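Side-chain contacts in actibind (Aspergillus niger, PDB 3D3Z), which is a T2 family ribonuclease that cleaves RNA, probably without strict base specificity and with a preference for adenylic acid: residues A[93-98]-A[138-143]; A[176-181]-A[199-204]; A[19-24]-A[124-129]. All coordinates share one frame; numbering follows the deposited sequence.

Contact 1: residues A[93-98]-A[138-143]; sequences EYWPDY and DFFQQV. With D3Z (1-(5-deoxy-beta-L-xylofuranosyl)pyrimidine-2,4(1H,3H)-dione), chain E; EDO (1,2-ethanediol), chain F.
Trp-95 and Phe-140 form the aromatic heart of this contact. The six-membered ring of the indole and the phenyl ring have centroids 5.1 Å apart and planes inclined at 47°, an oblique pairing. The approach is tight, with Trp-95 CZ3 only 3.3 Å from Phe-140 CD1. Trp-95 turns its CG trans to the backbone N (chi1 -159°), which sends the benzo end of the indole toward the helix containing 138-143. Phe-139 adds a second ring: its CE2 sits at the indole edge, near the plane, 4.2 Å from Trp-95 CH2. Its CD2 also lies over the centre of the Phe-140 ring, so the two phenylalanines brace one another beside the tryptophan.

The aliphatic part comes from Val-143, one helical turn after Phe-139. Its side chain crosses that of Trp-95 at about a right angle, and Val-143 CG1 stands 3.6 Å from Trp-95 CZ3.

Polar contacts lie beyond Trp-95, at the bound pyrimidine nucleoside. The backbone N of Tyr-98 donates to O4 of the base (3.0 Å, 145° at the hydrogen), and OD2 of Asp-97 comes within 2.5 Å of its O2. One short loop thus lines the ligand pocket and supplies the tryptophan for the core.

Trp-95 is the first residue to leave helix 85-94. Its ring is met edge-to-face by Phe-107 and Trp-108 of helix 104-116, and its side chain touches Glu-111, a predicted active-site residue. Val-143 packs on Ile-50 and Leu-53, joining helix 134-147 to strand 49-56 of the antiparallel sheet.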
loop_
_atom_site.group_PDB
_atom_site.type_symbol
_atom_site.label_atom_id
_atom_site.label_comp_id
_atom_site.label_asym_id
_atom_site.label_seq_id
_atom_site.Cartn_x
_atom_site.Cartn_y
_atom_site.Cartn_z
ATOM N N GLU A 93 -3.924 -3.509 14.139
ATOM C CA GLU A 93 -3.483 -2.199 14.597
ATOM C C GLU A 93 -3.298 -1.169 13.450
ATOM O O GLU A 93 -3.823 -0.057 13.526
ATOM C CB GLU A 93 -2.186 -2.351 15.414
ATOM C CG GLU A 93 -1.552 -1.038 15.801
ATOM C CD GLU A 93 -2.439 -0.125 16.665
ATOM O OE1 GLU A 93 -3.462 -0.560 17.169
ATOM O OE2 GLU A 93 -2.112 1.039 16.773
ATOM N N TYR A 94 -2.630 -1.610 12.384
ATOM C CA TYR A 94 -2.140 -0.743 11.320
ATOM C C TYR A 94 -2.842 -0.918 9.979
ATOM O O TYR A 94 -2.650 -0.092 9.128
ATOM C CB TYR A 94 -0.609 -0.830 11.171
ATOM C CG TYR A 94 0.209 -0.258 12.322
ATOM C CD1 TYR A 94 0.472 1.096 12.414
ATOM C CD2 TYR A 94 0.803 -1.091 13.263
ATOM C CE1 TYR A 94 1.236 1.599 13.457
ATOM C CE2 TYR A 94 1.525 -0.586 14.322
ATOM C CZ TYR A 94 1.749 0.758 14.405
ATOM O OH TYR A 94 2.475 1.283 15.454
ATOM N N TRP A 95 -3.684 -1.942 9.840
ATOM C CA TRP A 95 -4.518 -2.131 8.661
ATOM C C TRP A 95 -6.009 -2.262 9.079
ATOM O O TRP A 95 -6.791 -3.064 8.542
ATOM C CB TRP A 95 -4.027 -3.333 7.905
ATOM C CG TRP A 95 -4.423 -3.384 6.495
ATOM C CD1 TRP A 95 -5.486 -2.769 5.898
ATOM C CD2 TRP A 95 -3.769 -4.138 5.469
ATOM N NE1 TRP A 95 -5.530 -3.062 4.568
ATOM C CE2 TRP A 95 -4.500 -3.918 4.275
ATOM C CE3 TRP A 95 -2.638 -5.000 5.450
ATOM C CZ2 TRP A 95 -4.108 -4.488 3.042
ATOM C CZ3 TRP A 95 -2.239 -5.556 4.211
ATOM C CH2 TRP A 95 -3.015 -5.343 3.057
ATOM N N PRO A 96 -6.461 -1.374 9.975
ATOM C CA PRO A 96 -7.836 -1.487 10.406
ATOM C C PRO A 96 -8.879 -1.024 9.353
ATOM O O PRO A 96 -8.586 -0.171 8.468
ATOM C CB PRO A 96 -7.869 -0.576 11.624
ATOM C CG PRO A 96 -6.955 0.571 11.265
ATOM C CD PRO A 96 -5.826 -0.181 10.543
ATOM N N ASP A 97 -10.058 -1.640 9.416
ATOM C CA ASP A 97 -11.245 -1.060 8.876
ATOM C C ASP A 97 -11.777 0.010 9.898
ATOM O O ASP A 97 -11.984 -0.266 11.101
ATOM C CB ASP A 97 -12.252 -2.152 8.492
ATOM C CG ASP A 97 -13.420 -1.627 7.747
ATOM O OD1 ASP A 97 -14.190 -0.843 8.315
ATOM O OD2 ASP A 97 -13.578 -1.992 6.577
ATOM N N TYR A 98 -11.939 1.248 9.415
ATOM C CA TYR A 98 -12.381 2.379 10.274
ATOM C C TYR A 98 -13.641 2.061 11.080
ATOM O O TYR A 98 -13.817 2.554 12.200
ATOM C CB TYR A 98 -12.587 3.680 9.445
ATOM C CG TYR A 98 -13.757 3.591 8.499
ATOM C CD1 TYR A 98 -15.074 3.732 8.958
ATOM C CD2 TYR A 98 -13.555 3.344 7.156
ATOM C CE1 TYR A 98 -16.173 3.617 8.079
ATOM C CE2 TYR A 98 -14.641 3.219 6.274
ATOM C CZ TYR A 98 -15.942 3.363 6.740
ATOM O OH TYR A 98 -16.995 3.199 5.844
ATOM N N ASP A 138 1.968 -14.214 2.204
ATOM C CA ASP A 138 3.157 -13.491 1.792
ATOM C C ASP A 138 2.807 -12.050 1.334
ATOM O O ASP A 138 3.603 -11.111 1.555
ATOM C CB ASP A 138 3.892 -14.191 0.658
ATOM C CG ASP A 138 4.709 -15.421 1.121
ATOM O OD1 ASP A 138 4.869 -15.690 2.340
ATOM O OD2 ASP A 138 5.198 -16.062 0.183
ATOM N N PHE A 139 1.676 -11.912 0.643
ATOM C CA PHE A 139 1.161 -10.627 0.165
ATOM C C PHE A 139 0.923 -9.683 1.361
ATOM O O PHE A 139 1.530 -8.604 1.439
ATOM C CB PHE A 139 -0.084 -10.819 -0.702
ATOM C CG PHE A 139 -0.913 -9.526 -0.870
ATOM C CD1 PHE A 139 -0.627 -8.621 -1.888
ATOM C CD2 PHE A 139 -1.915 -9.219 0.006
ATOM C CE1 PHE A 139 -1.363 -7.461 -2.022
ATOM C CE2 PHE A 139 -2.690 -8.064 -0.142
ATOM C CZ PHE A 139 -2.390 -7.192 -1.171
ATOM N N PHE A 140 0.188 -10.132 2.359
ATOM C CA PHE A 140 -0.086 -9.332 3.552
ATOM C C PHE A 140 1.177 -8.944 4.256
ATOM O O PHE A 140 1.383 -7.763 4.500
ATOM C CB PHE A 140 -1.069 -10.036 4.449
ATOM C CG PHE A 140 -2.460 -9.946 3.914
ATOM C CD1 PHE A 140 -3.186 -8.761 4.062
ATOM C CD2 PHE A 140 -3.035 -10.968 3.190
ATOM C CE1 PHE A 140 -4.421 -8.594 3.525
ATOM C CE2 PHE A 140 -4.292 -10.811 2.653
ATOM C CZ PHE A 140 -4.998 -9.609 2.836
ATOM N N GLN A 141 2.090 -9.901 4.416
ATOM C CA GLN A 141 3.451 -9.597 4.906
ATOM C C GLN A 141 4.202 -8.531 4.079
ATOM O O GLN A 141 4.764 -7.617 4.656
ATOM C CB GLN A 141 4.319 -10.874 5.071
ATOM C CG GLN A 141 5.613 -10.580 5.863
ATOM C CD GLN A 141 5.383 -10.122 7.286
ATOM O OE1 GLN A 141 4.868 -10.876 8.109
ATOM N NE2 GLN A 141 5.884 -8.940 7.626
ATOM N N GLN A 142 4.175 -8.641 2.763
ATOM C CA GLN A 142 4.884 -7.713 1.850
ATOM C C GLN A 142 4.313 -6.278 1.996
ATOM O O GLN A 142 5.041 -5.327 2.103
ATOM C CB GLN A 142 4.712 -8.209 0.417
ATOM C CG GLN A 142 5.465 -7.416 -0.645
ATOM C CD GLN A 142 6.946 -7.341 -0.431
ATOM O OE1 GLN A 142 7.586 -8.344 -0.137
ATOM N NE2 GLN A 142 7.503 -6.162 -0.587
ATOM N N VAL A 143 2.980 -6.156 1.993
ATOM C CA VAL A 143 2.319 -4.821 2.167
ATOM C C VAL A 143 2.824 -4.165 3.447
ATOM O O VAL A 143 3.297 -2.995 3.487
ATOM C CB VAL A 143 0.768 -4.935 2.170
ATOM C CG1 VAL A 143 0.152 -3.517 2.370
ATOM C CG2 VAL A 143 0.306 -5.590 0.900
HETATM N N1 D3Z E . -12.554 1.505 3.737
HETATM C C2 D3Z E . -12.594 0.450 4.669
HETATM N N3 D3Z E . -11.824 0.503 5.751
HETATM C C4 D3Z E . -10.997 1.524 5.980
HETATM C C5 D3Z E . -10.953 2.552 5.076
HETATM C C6 D3Z E . -11.748 2.535 3.938
HETATM O O2 D3Z E . -13.343 -0.536 4.506
HETATM O O4 D3Z E . -10.274 1.592 6.995
HETATM C "C1'" D3Z E . -13.367 1.471 2.547
HETATM C "C2'" D3Z E . -13.640 0.005 2.280
HETATM O "O2'" D3Z E . -15.032 -0.283 2.502
HETATM C "C3'" D3Z E . -13.142 -0.261 0.871
HETATM C "C4'" D3Z E . -12.621 1.058 0.330
HETATM O "O3'" D3Z E . -12.084 -1.206 0.884
HETATM O "O4'" D3Z E . -12.635 1.995 1.425
HETATM C "C5'" D3Z E . -11.227 0.857 -0.253
HETATM C C1 EDO F . -8.067 0.434 16.577
HETATM O O1 EDO F . -8.577 1.568 15.848
HETATM C C2 EDO F . -7.145 -0.362 15.653
HETATM O O2 EDO F . -6.200 0.480 14.968
#

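Contact 2: residues A[176-181]-A[199-204]; sequences DALAAI and LYYYFN
Leu-178 and Tyr-201 each set CG opposite the carbonyl carbon and beside the backbone N (chi1 -66° and -63°), which sends the leucine from its helix and the phenol from its strand toward one another until they cross at about a right angle. Ile-181 instead wedges CG1 between its N and carbonyl carbon (chi1 65°); the extended chain beyond brings CD1 within 3.8 Å of Tyr-201 OH. The end of the phenol is therefore bordered by two aliphatic side chains, the nearer being Leu-178, whose CD2 stands 3.4 Å from Tyr-201 OH. The other branch of Leu-178 meets Leu-199 tip to tip, CD1 lying 3.6 Å from Leu-199 CD2. At the edge of the tyrosine ring, near its plane, lies the carbonyl oxygen of Leu-178, 4.1 Å from Tyr-201 CE1; this oxygen also accepts a hydrogen bond from the backbone N of Ile-181.

Leu-199 and Tyr-201, two positions apart on strand 195-206, point to the same side of the sheet, and helix 171-179 lies against that side. Helix 152-158 adjoins: Leu-178 touches Leu-156, and Ser-152 OG is hydrogen-bonded to Tyr-201 OH.

Cohesion between 176-181 and 199-204 is thus essentially apolar, methyl against methyl and methyl against phenol, while the buried hydroxyl finds its polar partner on a third element, the start of helix 152-158.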
loop_
_atom_site.group_PDB
_atom_site.type_symbol
_atom_site.label_atom_id
_atom_site.label_comp_id
_atom_site.label_asym_id
_atom_site.label_seq_id
_atom_site.Cartn_x
_atom_site.Cartn_y
_atom_site.Cartn_z
ATOM N N ASP A 176 6.299 17.807 -0.701
ATOM C CA ASP A 176 7.738 17.837 -0.533
ATOM C C ASP A 176 8.161 16.984 0.669
ATOM O O ASP A 176 9.149 16.241 0.582
ATOM C CB ASP A 176 8.267 19.275 -0.345
ATOM C CG ASP A 176 8.109 20.156 -1.585
ATOM O OD1 ASP A 176 7.860 19.668 -2.707
ATOM O OD2 ASP A 176 8.270 21.393 -1.412
ATOM N N ALA A 177 7.416 17.110 1.771
ATOM C CA ALA A 177 7.703 16.416 3.018
ATOM C C ALA A 177 7.715 14.886 2.824
ATOM O O ALA A 177 8.549 14.164 3.418
ATOM C CB ALA A 177 6.691 16.793 4.072
ATOM N N LEU A 178 6.824 14.427 1.948
ATOM C CA LEU A 178 6.600 12.989 1.727
ATOM C C LEU A 178 7.501 12.479 0.623
ATOM O O LEU A 178 7.973 11.345 0.669
ATOM C CB LEU A 178 5.120 12.742 1.426
ATOM C CG LEU A 178 4.187 13.046 2.618
ATOM C CD1 LEU A 178 2.738 12.964 2.175
ATOM C CD2 LEU A 178 4.444 12.176 3.889
ATOM N N ALA A 179 7.783 13.348 -0.346
ATOM C CA ALA A 179 8.760 13.073 -1.372
ATOM C C ALA A 179 10.139 12.741 -0.771
ATOM O O ALA A 179 10.918 11.989 -1.369
ATOM C CB ALA A 179 8.850 14.262 -2.343
ATOM N N ALA A 180 10.413 13.290 0.410
ATOM C CA ALA A 180 11.681 13.125 1.133
ATOM C C ALA A 180 11.943 11.696 1.641
ATOM O O ALA A 180 13.094 11.325 1.885
ATOM C CB ALA A 180 11.711 14.069 2.312
ATOM N N ILE A 181 10.872 10.923 1.847
ATOM C CA ILE A 181 10.999 9.498 2.198
ATOM C C ILE A 181 10.725 8.565 1.010
ATOM O O ILE A 181 10.580 7.336 1.186
ATOM C CB ILE A 181 10.124 9.124 3.398
ATOM C CG1 ILE A 181 8.630 9.283 3.073
ATOM C CG2 ILE A 181 10.543 9.879 4.644
ATOM C CD1 ILE A 181 7.738 8.717 4.165
ATOM N N LEU A 199 -2.959 8.656 0.736
ATOM C CA LEU A 199 -1.640 8.738 0.092
ATOM C C LEU A 199 -1.410 7.479 -0.765
ATOM O O LEU A 199 -1.760 6.328 -0.349
ATOM C CB LEU A 199 -0.532 8.912 1.127
ATOM C CG LEU A 199 -0.485 10.153 2.035
ATOM C CD1 LEU A 199 0.627 10.040 3.058
ATOM C CD2 LEU A 199 -0.332 11.456 1.203
ATOM N N TYR A 200 -0.943 7.682 -2.009
ATOM C CA TYR A 200 -0.436 6.572 -2.866
ATOM C C TYR A 200 1.036 6.804 -3.212
ATOM O O TYR A 200 1.385 7.730 -3.959
ATOM C CB TYR A 200 -1.165 6.381 -4.189
ATOM C CG TYR A 200 -2.672 6.473 -4.278
ATOM C CD1 TYR A 200 -3.528 6.318 -3.164
ATOM C CD2 TYR A 200 -3.269 6.691 -5.522
ATOM C CE1 TYR A 200 -4.901 6.399 -3.311
ATOM C CE2 TYR A 200 -4.637 6.771 -5.667
ATOM C CZ TYR A 200 -5.456 6.614 -4.574
ATOM O OH TYR A 200 -6.830 6.687 -4.758
ATOM N N TYR A 201 1.899 5.949 -2.671
ATOM C CA TYR A 201 3.323 5.942 -3.021
ATOM C C TYR A 201 3.560 4.938 -4.138
ATOM O O TYR A 201 3.297 3.748 -3.970
ATOM C CB TYR A 201 4.158 5.599 -1.800
ATOM C CG TYR A 201 4.122 6.543 -0.622
ATOM C CD1 TYR A 201 5.081 7.566 -0.486
ATOM C CD2 TYR A 201 3.213 6.379 0.418
ATOM C CE1 TYR A 201 5.103 8.378 0.631
ATOM C CE2 TYR A 201 3.232 7.208 1.510
ATOM C CZ TYR A 201 4.154 8.228 1.590
ATOM O OH TYR A 201 4.209 9.053 2.677
ATOM N N TYR A 202 4.059 5.427 -5.282
ATOM C CA TYR A 202 4.276 4.620 -6.481
ATOM C C TYR A 202 5.696 4.061 -6.515
ATOM O O TYR A 202 6.661 4.688 -6.022
ATOM C CB TYR A 202 4.021 5.418 -7.765
ATOM C CG TYR A 202 2.575 5.851 -7.979
ATOM C CD1 TYR A 202 1.807 5.302 -8.978
ATOM C CD2 TYR A 202 1.992 6.843 -7.182
ATOM C CE1 TYR A 202 0.459 5.699 -9.170
ATOM C CE2 TYR A 202 0.648 7.259 -7.379
ATOM C CZ TYR A 202 -0.085 6.695 -8.377
ATOM O OH TYR A 202 -1.392 7.099 -8.559
ATOM N N PHE A 203 5.791 2.852 -7.059
ATOM C CA PHE A 203 7.048 2.095 -7.150
ATOM C C PHE A 203 7.085 1.311 -8.446
ATOM O O PHE A 203 6.064 0.837 -8.983
ATOM C CB PHE A 203 7.150 1.059 -6.027
ATOM C CG PHE A 203 7.357 1.630 -4.687
ATOM C CD1 PHE A 203 8.628 1.929 -4.254
ATOM C CD2 PHE A 203 6.273 1.854 -3.844
ATOM C CE1 PHE A 203 8.823 2.428 -3.023
ATOM C CE2 PHE A 203 6.472 2.368 -2.619
ATOM C CZ PHE A 203 7.739 2.643 -2.204
ATOM N N ASN A 204 8.288 1.138 -8.956
ATOM C CA ASN A 204 8.522 0.063 -9.901
ATOM C C ASN A 204 9.378 -0.989 -9.165
ATOM O O ASN A 204 9.995 -0.691 -8.128
ATOM C CB ASN A 204 9.191 0.550 -11.189
ATOM C CG ASN A 204 8.352 1.614 -11.970
ATOM O OD1 ASN A 204 7.151 1.474 -12.205
ATOM N ND2 ASN A 204 9.024 2.652 -12.383
#

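Contact 3: residues A[19-24]-A[124-129]; sequences ASCCFN and PSCYTD
Cys-21 and Cys-126 meet sulfur to sulfur, and the rings of the two segments, Phe-23 and Tyr-127, turn to other parts of the chain. The side chain of Phe-23 touches Thr-15 and Asn-17. On the other segment the side chain of Tyr-127 touches Glu-134 and Glu-135 at the start of helix 134-147. Across the contact, Cys-21 SG also comes to 4.1 Å from Ser-125 O, on the peptide group that leads into Cys-126.

The bridge itself is a covalent bond of 2.1 Å between Cys-21 SG and Cys-126 SG. Its chi3 of -77° gives a left-handed twist close to the preferred right angle. Both cysteines swing SG trans to the carbonyl carbon and beside the backbone N (chi1 -67° for Cys-21, -58° for Cys-126), and the two CA atoms come to 5.5 Å.

This is a disulfide between two compact turns. Residues Ser-20 to Phe-23 make a type I beta turn, closed by Phe-23 N bonding to Ser-20 O at 3.2 Å. An ST turn reinforces it: Ser-20 OG accepts from the backbone N of Cys-22 at 2.9 Å, so both bonds of Ser-20 span Cys-21, which sits at the second position of the turn. Opposite, 124-126 is a short 3-10 segment, and Tyr-127 N bonds to Pro-124 O at 3.0 Å.

Next along the chain, Cys-22 is joined to Cys-5, so adjacent cysteines lead to different parts of the chain. The N-terminal strip adds backbone hydrogen bonds, Asp-3 with Cys-126 and Thr-1 with Thr-128. Phe-23 O with Asn-120 ND2 and Asn-24 OD1 with Thr-121 OG1 are further hydrogen bonds from this loop to the chain leading to 124-129.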
loop_
_atom_site.group_PDB
_atom_site.type_symbol
_atom_site.label_atom_id
_atom_site.label_comp_id
_atom_site.label_asym_id
_atom_site.label_seq_id
_atom_site.Cartn_x
_atom_site.Cartn_y
_atom_site.Cartn_z
ATOM N N ALA A 19 6.315 -10.557 -19.173
ATOM C CA ALA A 19 5.721 -10.928 -17.892
ATOM C C ALA A 19 6.159 -12.348 -17.526
ATOM O O ALA A 19 6.021 -13.273 -18.324
ATOM C CB ALA A 19 4.198 -10.877 -17.975
ATOM N N SER A 20 6.630 -12.489 -16.308
ATOM C CA SER A 20 7.085 -13.766 -15.787
ATOM C C SER A 20 7.046 -13.666 -14.303
ATOM O O SER A 20 6.705 -12.623 -13.748
ATOM C CB SER A 20 8.528 -14.085 -16.222
ATOM O OG SER A 20 9.458 -13.258 -15.540
ATOM N N CYS A 21 7.445 -14.741 -13.642
ATOM C CA CYS A 21 7.636 -14.653 -12.216
ATOM C C CYS A 21 8.646 -13.614 -11.734
ATOM O O CYS A 21 8.601 -13.245 -10.546
ATOM C CB CYS A 21 7.944 -16.044 -11.617
ATOM S SG CYS A 21 6.601 -17.112 -11.739
ATOM N N CYS A 22 9.549 -13.143 -12.618
ATOM C CA CYS A 22 10.534 -12.160 -12.254
ATOM C C CYS A 22 10.335 -10.814 -12.961
ATOM O O CYS A 22 11.284 -10.000 -13.058
ATOM C CB CYS A 22 11.951 -12.683 -12.498
ATOM S SG CYS A 22 12.443 -13.949 -11.251
ATOM N N PHE A 23 9.131 -10.610 -13.488
ATOM C CA PHE A 23 8.784 -9.318 -14.100
ATOM C C PHE A 23 7.310 -8.938 -13.931
ATOM O O PHE A 23 6.441 -9.595 -14.479
ATOM C CB PHE A 23 9.142 -9.312 -15.594
ATOM C CG PHE A 23 9.209 -7.918 -16.177
ATOM C CD1 PHE A 23 10.148 -7.019 -15.710
ATOM C CD2 PHE A 23 8.275 -7.498 -17.133
ATOM C CE1 PHE A 23 10.209 -5.718 -16.231
ATOM C CE2 PHE A 23 8.301 -6.191 -17.638
ATOM C CZ PHE A 23 9.288 -5.318 -17.184
ATOM N N ASN A 24 7.052 -7.870 -13.180
ATOM C CA ASN A 24 5.699 -7.376 -12.944
ATOM C C ASN A 24 5.149 -6.633 -14.168
ATOM O O ASN A 24 5.665 -5.575 -14.558
ATOM C CB ASN A 24 5.637 -6.496 -11.664
ATOM C CG ASN A 24 5.754 -7.312 -10.376
ATOM O OD1 ASN A 24 4.771 -7.940 -9.928
ATOM N ND2 ASN A 24 6.946 -7.293 -9.765
ATOM N N PRO A 124 0.920 -18.988 -7.506
ATOM C CA PRO A 124 1.492 -20.222 -6.965
ATOM C C PRO A 124 2.630 -20.863 -7.799
ATOM O O PRO A 124 3.559 -21.427 -7.231
ATOM C CB PRO A 124 0.276 -21.153 -6.871
ATOM C CG PRO A 124 -0.896 -20.266 -6.860
ATOM C CD PRO A 124 -0.555 -19.036 -7.588
ATOM N N SER A 125 2.528 -20.727 -9.120
ATOM C CA SER A 125 3.553 -21.176 -10.045
ATOM C C SER A 125 4.908 -20.485 -9.912
ATOM O O SER A 125 5.842 -20.915 -10.564
ATOM C CB SER A 125 3.030 -21.025 -11.478
ATOM O OG SER A 125 2.548 -19.702 -11.726
ATOM N N CYS A 126 4.999 -19.418 -9.088
ATOM C CA CYS A 126 6.239 -18.689 -8.777
ATOM C C CYS A 126 6.883 -19.160 -7.477
ATOM O O CYS A 126 7.836 -18.536 -6.979
ATOM C CB CYS A 126 5.972 -17.171 -8.697
ATOM S SG CYS A 126 5.275 -16.530 -10.261
ATOM N N TYR A 127 6.325 -20.231 -6.906
ATOM C CA TYR A 127 6.811 -20.801 -5.653
ATOM C C TYR A 127 7.557 -22.144 -5.852
ATOM O O TYR A 127 7.148 -22.949 -6.666
ATOM C CB TYR A 127 5.621 -21.054 -4.703
ATOM C CG TYR A 127 5.170 -19.764 -4.052
ATOM C CD1 TYR A 127 4.414 -18.818 -4.765
ATOM C CD2 TYR A 127 5.594 -19.430 -2.787
ATOM C CE1 TYR A 127 4.032 -17.622 -4.185
ATOM C CE2 TYR A 127 5.223 -18.258 -2.199
ATOM C CZ TYR A 127 4.458 -17.330 -2.888
ATOM O OH TYR A 127 4.095 -16.154 -2.267
ATOM N N THR A 128 8.565 -22.373 -5.022
ATOM C CA THR A 128 9.053 -23.737 -4.754
ATOM C C THR A 128 8.350 -24.313 -3.543
ATOM O O THR A 128 8.148 -23.628 -2.549
ATOM C CB THR A 128 10.543 -23.761 -4.501
ATOM O OG1 THR A 128 11.187 -23.227 -5.658
ATOM C CG2 THR A 128 11.019 -25.192 -4.250
ATOM N N ASP A 129 7.935 -25.577 -3.642
ATOM C CA ASP A 129 7.263 -26.221 -2.541
ATOM C C ASP A 129 6.107 -25.328 -2.063
ATOM O O ASP A 129 5.953 -25.088 -0.876
ATOM C CB ASP A 129 8.253 -26.486 -1.392
ATOM C CG ASP A 129 9.306 -27.538 -1.755
ATOM O OD1 ASP A 129 9.247 -28.061 -2.887
ATOM O OD2 ASP A 129 10.197 -27.771 -0.932
#

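Overall arrangement
From the N terminus, contact 3 opens first, in the loop before strand 29-35, and closes a span of 99 residues in the loop ahead of helix 134-147. Segment 93-98 of contact 1 falls inside that span, whereas 138-143 lies beyond it, so these two contacts cross; contact 1 closes a span of 39 residues that holds helix 104-116. They also touch: Tyr-127 OH and Asp-138 OD2 are 2.7 Å apart, a probable hydrogen bond. Contact 2 follows both in series, closing a short span that includes strand 188-192. Contact 3 secures peripheral loops, contact 1 joins the end of helix 85-94 to helix 134-147, and contact 2 seats helix 171-179 on the sheet.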